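Local structure of LEOA (Escherichia coli, 4AUR) at residues K5-E10 / D52-A57; Y95-E98 / Q103-I106. The protein is a bacterial dynamin-like GTPase of enterotoxigenic strains, which probably binds and hydrolyses GTP and is linked to the heat-labile (LT) toxin. One frame throughout, in Å; residues are numbered along the deposited sequence.

Interaction 1 (K5-E10 / D52-A57); sequences KQFSIE and DVLRIA
The ring of Phe7 lies against the backbone of Asp52, Val53 and Leu54, where the N-terminal helix 3-30 meets residues 52-54, the chain leading into strand 54-60. That strand belongs to the sheet of the P-loop GTPase domain and runs into a strand-loop-helix stretch, Gly60 to Thr67, whose sequence fits a Walker A motif, so the helix packs beside the chain that enters a strand probably leading to the nucleotide site.

Van der Waals contact with the main chain comes first. The CB of Phe7 is directed toward segment 52-57, and CG stands anti to the backbone N (chi1 172°), which carries the ring off the helix and across the chain. One face takes the amide of Leu54, offset toward the rim, with Leu54 N 3.4 Å from Phe7 CZ. The same Phe7 CZ lies 3.5 Å from Val53 C. At the edge, in the ring plane, Asp52 O is 3.8 Å from Phe7 CE2. The carboxylate of Asp52 is engaged away from the ring, OD2 forming a salt bridge with Lys272.

Apolar side-chain contact adds to this. Leu54 CB sits over the ring face in a CH-pi contact, 4.2 Å from the Phe7 ring centroid and 17° off its normal. Beyond the pair, His139 meets the Phe7 ring edge-to-face and Leu261 of helix 250-273 touches Leu54, which places the contact between the GTPase sheet and neighbouring helices. The Phe7 and Leu54 side chains run past each other in opposite directions, and this brings one methyl of the leucine alongside the ring, Leu54 CD1 lying 4.0 Å from Phe7 CD1.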
ATOM      1  N   LYS A   5      22.061 -31.013 -17.286  1.00 45.39           N
ATOM      2  CA  LYS A   5      20.729 -30.510 -17.620  1.00 46.69           C
ATOM      3  C   LYS A   5      20.241 -29.555 -16.530  1.00 42.78           C
ATOM      4  O   LYS A   5      19.498 -28.622 -16.817  1.00 42.11           O
ATOM      5  CB  LYS A   5      19.728 -31.659 -17.797  1.00 51.53           C
ATOM      6  CG  LYS A   5      18.396 -31.249 -18.426  1.00 58.24           C
ATOM      7  CD  LYS A   5      17.320 -32.312 -18.204  1.00 64.36           C
ATOM      8  CE  LYS A   5      15.908 -31.735 -18.281  1.00 70.08           C
ATOM      9  NZ  LYS A   5      14.847 -32.723 -17.905  1.00 73.99           N
ATOM     10  N   GLN A   6      20.647 -29.807 -15.286  1.00 37.26           N
ATOM     11  CA  GLN A   6      20.247 -28.990 -14.158  1.00 32.74           C
ATOM     12  C   GLN A   6      20.954 -27.682 -14.263  1.00 31.33           C
ATOM     13  O   GLN A   6      20.385 -26.645 -13.992  1.00 29.40           O
ATOM     14  CB  GLN A   6      20.625 -29.649 -12.847  1.00 33.05           C
ATOM     15  CG  GLN A   6      20.118 -28.920 -11.620  1.00 34.74           C
ATOM     16  CD  GLN A   6      18.616 -29.059 -11.416  1.00 37.70           C
ATOM     17  OE1 GLN A   6      17.873 -28.087 -11.559  1.00 39.10           O
ATOM     18  NE2 GLN A   6      18.164 -30.265 -11.077  1.00 38.58           N
ATOM     19  N   PHE A   7      22.211 -27.730 -14.671  1.00 29.55           N
ATOM     20  CA  PHE A   7      22.971 -26.529 -14.786  1.00 28.42           C
ATOM     21  C   PHE A   7      22.348 -25.735 -15.900  1.00 29.69           C
ATOM     22  O   PHE A   7      21.830 -24.655 -15.683  1.00 31.20           O
ATOM     23  CB  PHE A   7      24.433 -26.830 -15.078  1.00 27.71           C
ATOM     24  CG  PHE A   7      25.243 -25.618 -15.388  1.00 26.25           C
ATOM     25  CD1 PHE A   7      25.819 -24.895 -14.379  1.00 25.60           C
ATOM     26  CD2 PHE A   7      25.410 -25.198 -16.695  1.00 26.32           C
ATOM     27  CE1 PHE A   7      26.568 -23.770 -14.660  1.00 26.78           C
ATOM     28  CE2 PHE A   7      26.167 -24.077 -16.989  1.00 27.37           C
ATOM     29  CZ  PHE A   7      26.747 -23.356 -15.971  1.00 26.73           C
ATOM     30  N   SER A   8      22.342 -26.300 -17.090  1.00 32.34           N
ATOM     31  CA  SER A   8      21.820 -25.587 -18.242  1.00 34.67           C
ATOM     32  C   SER A   8      20.484 -24.915 -17.910  1.00 32.56           C
ATOM     33  O   SER A   8      20.254 -23.794 -18.344  1.00 30.97           O
ATOM     34  CB  SER A   8      21.646 -26.547 -19.399  1.00 34.78           C
ATOM     35  OG  SER A   8      20.587 -27.408 -19.073  1.00 38.02           O
ATOM     36  N   ILE A   9      19.636 -25.616 -17.145  1.00 31.47           N
ATOM     37  CA  ILE A   9      18.353 -25.097 -16.649  1.00 33.13           C
ATOM     38  C   ILE A   9      18.518 -23.954 -15.666  1.00 33.26           C
ATOM     39  O   ILE A   9      17.806 -22.948 -15.749  1.00 38.02           O
ATOM     40  CB  ILE A   9      17.528 -26.174 -15.900  1.00 34.46           C
ATOM     41  CG1 ILE A   9      16.899 -27.160 -16.870  1.00 36.57           C
ATOM     42  CG2 ILE A   9      16.405 -25.553 -15.064  1.00 35.00           C
ATOM     43  CD1 ILE A   9      16.455 -28.459 -16.208  1.00 38.26           C
ATOM     44  N   GLU A  10      19.404 -24.126 -14.691  1.00 32.37           N
ATOM     45  CA  GLU A  10      19.653 -23.056 -13.729  1.00 30.27           C
ATOM     46  C   GLU A  10      20.295 -21.875 -14.420  1.00 27.55           C
ATOM     47  O   GLU A  10      19.963 -20.752 -14.095  1.00 27.47           O
ATOM     48  CB  GLU A  10      20.453 -23.531 -12.520  1.00 29.77           C
ATOM     49  CG  GLU A  10      19.649 -24.451 -11.606  1.00 31.73           C
ATOM     50  CD  GLU A  10      18.241 -23.932 -11.259  1.00 35.55           C
ATOM     51  OE1 GLU A  10      18.069 -22.727 -10.925  1.00 37.69           O
ATOM     52  OE2 GLU A  10      17.284 -24.742 -11.307  1.00 39.43           O
ATOM     53  N   ASP A  52      29.348 -19.128 -19.644  1.00 39.81           N
ATOM     54  CA  ASP A  52      29.718 -19.954 -18.509  1.00 36.76           C
ATOM     55  C   ASP A  52      29.263 -21.418 -18.610  1.00 36.73           C
ATOM     56  O   ASP A  52      28.219 -21.732 -19.201  1.00 36.74           O
ATOM     57  CB  ASP A  52      29.216 -19.310 -17.215  1.00 38.03           C
ATOM     58  CG  ASP A  52      30.075 -18.105 -16.776  1.00 42.07           C
ATOM     59  OD1 ASP A  52      30.453 -17.253 -17.619  1.00 43.77           O
ATOM     60  OD2 ASP A  52      30.384 -18.011 -15.570  1.00 42.23           O
ATOM     61  N   VAL A  53      30.089 -22.295 -18.036  1.00 32.74           N
ATOM     62  CA  VAL A  53      29.884 -23.730 -18.043  1.00 31.42           C
ATOM     63  C   VAL A  53      30.031 -24.240 -16.623  1.00 29.62           C
ATOM     64  O   VAL A  53      30.677 -23.589 -15.798  1.00 29.12           O
ATOM     65  CB  VAL A  53      30.948 -24.454 -18.905  1.00 33.85           C
ATOM     66  CG1 VAL A  53      31.042 -23.861 -20.305  1.00 34.58           C
ATOM     67  CG2 VAL A  53      32.316 -24.398 -18.254  1.00 32.99           C
ATOM     68  N   LEU A  54      29.464 -25.413 -16.345  1.00 27.31           N
ATOM     69  CA  LEU A  54      29.579 -26.042 -15.032  1.00 25.97           C
ATOM     70  C   LEU A  54      31.018 -26.248 -14.585  1.00 25.75           C
ATOM     71  O   LEU A  54      31.818 -26.793 -15.313  1.00 26.94           O
ATOM     72  CB  LEU A  54      28.891 -27.399 -15.027  1.00 25.58           C
ATOM     73  CG  LEU A  54      28.959 -28.174 -13.719  1.00 25.67           C
ATOM     74  CD1 LEU A  54      28.398 -27.397 -12.546  1.00 25.94           C
ATOM     75  CD2 LEU A  54      28.169 -29.451 -13.867  1.00 27.70           C
ATOM     76  N   ARG A  55      31.320 -25.851 -13.358  1.00 25.96           N
ATOM     77  CA  ARG A  55      32.658 -25.929 -12.802  1.00 26.24           C
ATOM     78  C   ARG A  55      32.617 -26.594 -11.443  1.00 27.85           C
ATOM     79  O   ARG A  55      31.848 -26.197 -10.576  1.00 27.18           O
ATOM     80  CB  ARG A  55      33.267 -24.543 -12.654  1.00 25.94           C
ATOM     81  CG  ARG A  55      34.660 -24.575 -12.066  1.00 25.65           C
ATOM     82  CD  ARG A  55      35.169 -23.185 -11.778  1.00 24.79           C
ATOM     83  NE  ARG A  55      35.525 -22.513 -13.007  1.00 25.27           N
ATOM     84  CZ  ARG A  55      35.761 -21.216 -13.110  1.00 25.70           C
ATOM     85  NH1 ARG A  55      35.681 -20.429 -12.045  1.00 26.35           N
ATOM     86  NH2 ARG A  55      36.072 -20.702 -14.295  1.00 25.59           N
ATOM     87  N   ILE A  56      33.467 -27.601 -11.269  1.00 30.17           N
ATOM     88  CA  ILE A  56      33.563 -28.337 -10.018  1.00 31.24           C
ATOM     89  C   ILE A  56      34.980 -28.190  -9.502  1.00 30.75           C
ATOM     90  O   ILE A  56      35.941 -28.404 -10.239  1.00 32.58           O
ATOM     91  CB  ILE A  56      33.282 -29.834 -10.211  1.00 31.95           C
ATOM     92  CG1 ILE A  56      32.081 -30.041 -11.105  1.00 33.53           C
ATOM     93  CG2 ILE A  56      33.007 -30.520  -8.886  1.00 34.10           C
ATOM     94  CD1 ILE A  56      32.460 -30.262 -12.555  1.00 35.54           C
ATOM     95  N   ALA A  57      35.123 -27.818  -8.244  1.00 30.52           N
ATOM     96  CA  ALA A  57      36.427 -27.851  -7.623  1.00 30.60           C
ATOM     97  C   ALA A  57      36.546 -29.186  -6.935  1.00 31.93           C
ATOM     98  O   ALA A  57      35.758 -29.528  -6.038  1.00 32.15           O
ATOM     99  CB  ALA A  57      36.585 -26.724  -6.639  1.00 31.25           C
TER

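Interaction 2 (Y95-E98 / Q103-I106); sequences YKPE and QCEI
Tyr95 and Ile106 form an antiparallel hydrogen-bonded pair, with their CA atoms 4.9 Å apart and two backbone bonds between them. Tyr95 N gives to Ile106 O at 2.8 Å, with an N-H...O angle of 157°. In the return bond Ile106 N lies 2.8 Å from Tyr95 O, but the angle at hydrogen is a more bent 136°. Tyr95 O additionally receives a CA-H...O contact from Glu105, so two neighbouring residues of the opposite strand converge on this oxygen.

The side chains of Tyr95 and Ile106 leave on the same face of the sheet, their CB atoms in apolar contact. From the Tyr95 ring, CD2 comes within 3.4 Å of Ile106 O.

These segments belong to the hairpin that joins strand 93-95, outermost in the sheet of the P-loop GTPase domain, to strand 104-108. This is the antiparallel edge of an otherwise parallel sheet, as in dynamin-type and other Ras-like G domains.

Past the bridge, Pro97 continues the packing. Its CD lies 3.4 Å from Cys104 O and 4.0 Å from Ile106 CD1, while Pro97 CG meets Cys104 SG at 3.9 Å. The sulfur stands between the backbone N and the carbonyl carbon of Cys104 (chi1 72°), although the CB of Cys104 is directed away from segment 95-98. Met81 packs on the proline from outside the hairpin.

The Lys96 and Glu105 side chains run alongside one another in the same direction. The lysine is extended as far as a bend at its last torsion, and its salt bridge is long, with Lys96 NZ 3.8 Å from Glu105 OE2; Glu105 OE1 is held by Arg55.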
ATOM      1  N   TYR A  95      40.908 -28.804 -15.862  1.00 43.63           N
ATOM      2  CA  TYR A  95      40.739 -29.900 -16.798  1.00 43.20           C
ATOM      3  C   TYR A  95      39.368 -29.756 -17.432  1.00 44.32           C
ATOM      4  O   TYR A  95      38.402 -29.493 -16.742  1.00 44.94           O
ATOM      5  CB  TYR A  95      40.906 -31.235 -16.091  1.00 43.03           C
ATOM      6  CG  TYR A  95      42.149 -31.277 -15.242  1.00 46.98           C
ATOM      7  CD1 TYR A  95      43.378 -31.669 -15.764  1.00 51.02           C
ATOM      8  CD2 TYR A  95      42.106 -30.878 -13.915  1.00 49.94           C
ATOM      9  CE1 TYR A  95      44.528 -31.678 -14.968  1.00 55.00           C
ATOM     10  CE2 TYR A  95      43.239 -30.880 -13.114  1.00 52.90           C
ATOM     11  CZ  TYR A  95      44.449 -31.282 -13.631  1.00 55.18           C
ATOM     12  OH  TYR A  95      45.553 -31.285 -12.781  1.00 57.62           O
ATOM     13  N   LYS A  96      39.317 -29.885 -18.757  1.00 47.39           N
ATOM     14  CA  LYS A  96      38.127 -29.653 -19.565  1.00 44.76           C
ATOM     15  C   LYS A  96      37.814 -30.933 -20.351  1.00 44.76           C
ATOM     16  O   LYS A  96      38.098 -31.035 -21.551  1.00 43.46           O
ATOM     17  CB  LYS A  96      38.379 -28.480 -20.519  1.00 47.93           C
ATOM     18  CG  LYS A  96      38.279 -27.096 -19.886  1.00 47.69           C
ATOM     19  CD  LYS A  96      38.960 -26.038 -20.741  1.00 49.70           C
ATOM     20  CE  LYS A  96      38.502 -24.627 -20.398  1.00 52.64           C
ATOM     21  NZ  LYS A  96      37.052 -24.386 -20.694  1.00 55.39           N
ATOM     22  N   PRO A  97      37.243 -31.930 -19.668  1.00 44.39           N
ATOM     23  CA  PRO A  97      37.024 -33.228 -20.251  1.00 44.42           C
ATOM     24  C   PRO A  97      36.187 -33.184 -21.513  1.00 48.93           C
ATOM     25  O   PRO A  97      35.386 -32.264 -21.703  1.00 46.03           O
ATOM     26  CB  PRO A  97      36.284 -33.973 -19.145  1.00 43.48           C
ATOM     27  CG  PRO A  97      35.610 -32.912 -18.362  1.00 43.31           C
ATOM     28  CD  PRO A  97      36.672 -31.864 -18.317  1.00 45.86           C
ATOM     29  N   GLU A  98      36.368 -34.202 -22.357  1.00 56.37           N
ATOM     30  CA  GLU A  98      35.787 -34.216 -23.694  1.00 55.88           C
ATOM     31  C   GLU A  98      34.824 -35.375 -23.817  1.00 52.27           C
ATOM     32  O   GLU A  98      34.736 -36.204 -22.928  1.00 55.31           O
ATOM     33  CB  GLU A  98      36.900 -34.285 -24.742  1.00 58.31           C
ATOM     34  CG  GLU A  98      37.708 -32.992 -24.850  1.00 63.07           C
ATOM     35  CD  GLU A  98      38.983 -33.122 -25.683  1.00 69.86           C
ATOM     36  OE1 GLU A  98      39.141 -34.141 -26.402  1.00 70.85           O
ATOM     37  OE2 GLU A  98      39.838 -32.199 -25.616  1.00 71.67           O
ATOM     38  N   GLN A 103      30.115 -29.215 -21.899  1.00 42.96           N
ATOM     39  CA  GLN A 103      31.433 -28.901 -21.378  1.00 43.42           C
ATOM     40  C   GLN A 103      31.372 -28.728 -19.865  1.00 40.24           C
ATOM     41  O   GLN A 103      30.318 -28.434 -19.309  1.00 37.30           O
ATOM     42  CB  GLN A 103      31.948 -27.611 -22.004  1.00 48.31           C
ATOM     43  CG  GLN A 103      32.217 -27.710 -23.491  1.00 52.84           C
ATOM     44  CD  GLN A 103      32.204 -26.357 -24.188  1.00 57.40           C
ATOM     45  OE1 GLN A 103      31.350 -25.507 -23.909  1.00 55.99           O
ATOM     46  NE2 GLN A 103      33.144 -26.156 -25.122  1.00 57.37           N
ATOM     47  N   CYS A 104      32.498 -28.921 -19.193  1.00 36.59           N
ATOM     48  CA  CYS A 104      32.612 -28.505 -17.803  1.00 36.62           C
ATOM     49  C   CYS A 104      34.050 -28.380 -17.459  1.00 34.05           C
ATOM     50  O   CYS A 104      34.866 -29.006 -18.073  1.00 40.34           O
ATOM     51  CB  CYS A 104      31.928 -29.477 -16.826  1.00 37.21           C
ATOM     52  SG  CYS A 104      32.741 -31.080 -16.552  0.92 41.20           S
ATOM     53  N   GLU A 105      34.339 -27.566 -16.463  1.00 32.39           N
ATOM     54  CA  GLU A 105      35.679 -27.300 -16.007  1.00 30.60           C
ATOM     55  C   GLU A 105      35.897 -28.029 -14.677  1.00 30.55           C
ATOM     56  O   GLU A 105      34.992 -28.141 -13.845  1.00 28.82           O
ATOM     57  CB  GLU A 105      35.854 -25.796 -15.780  1.00 31.45           C
ATOM     58  CG  GLU A 105      35.613 -24.903 -16.987  1.00 31.87           C
ATOM     59  CD  GLU A 105      35.630 -23.421 -16.627  1.00 33.74           C
ATOM     60  OE1 GLU A 105      35.197 -23.067 -15.510  1.00 36.42           O
ATOM     61  OE2 GLU A 105      36.074 -22.589 -17.449  1.00 35.35           O
ATOM     62  N   ILE A 106      37.103 -28.526 -14.462  1.00 31.18           N
ATOM     63  CA  ILE A 106      37.416 -29.208 -13.217  1.00 31.88           C
ATOM     64  C   ILE A 106      38.623 -28.506 -12.702  1.00 31.64           C
ATOM     65  O   ILE A 106      39.662 -28.562 -13.319  1.00 34.28           O
ATOM     66  CB  ILE A 106      37.674 -30.710 -13.443  1.00 33.16           C
ATOM     67  CG1 ILE A 106      36.353 -31.376 -13.846  1.00 33.84           C
ATOM     68  CG2 ILE A 106      38.212 -31.362 -12.178  1.00 33.28           C
ATOM     69  CD1 ILE A 106      36.477 -32.740 -14.467  1.00 35.38           C
TER

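Both contacts reach the same sheet: interaction 1 lies on strand 54-60, and interaction 2 joins the neighbouring strand 104-108 to the chain at the sheet's outer edge. Their centres are 11 Å apart. Arg55 NE and Glu105 OE1 make a 2.6 Å salt bridge between them, and a probable hydrogen bond links Leu54 O with Glu105 N. Each is partly buried. In interaction 1 the two residues that pair by side chain, Phe7 and Leu54, are buried, and an aromatic ring packs on the backbone and on Leu54 without a cross-segment hydrogen bond. Interaction 2 instead combines strand hydrogen bonding and buried Pro97, Cys104 and Ile106 with exposed Lys96 at its charged margin.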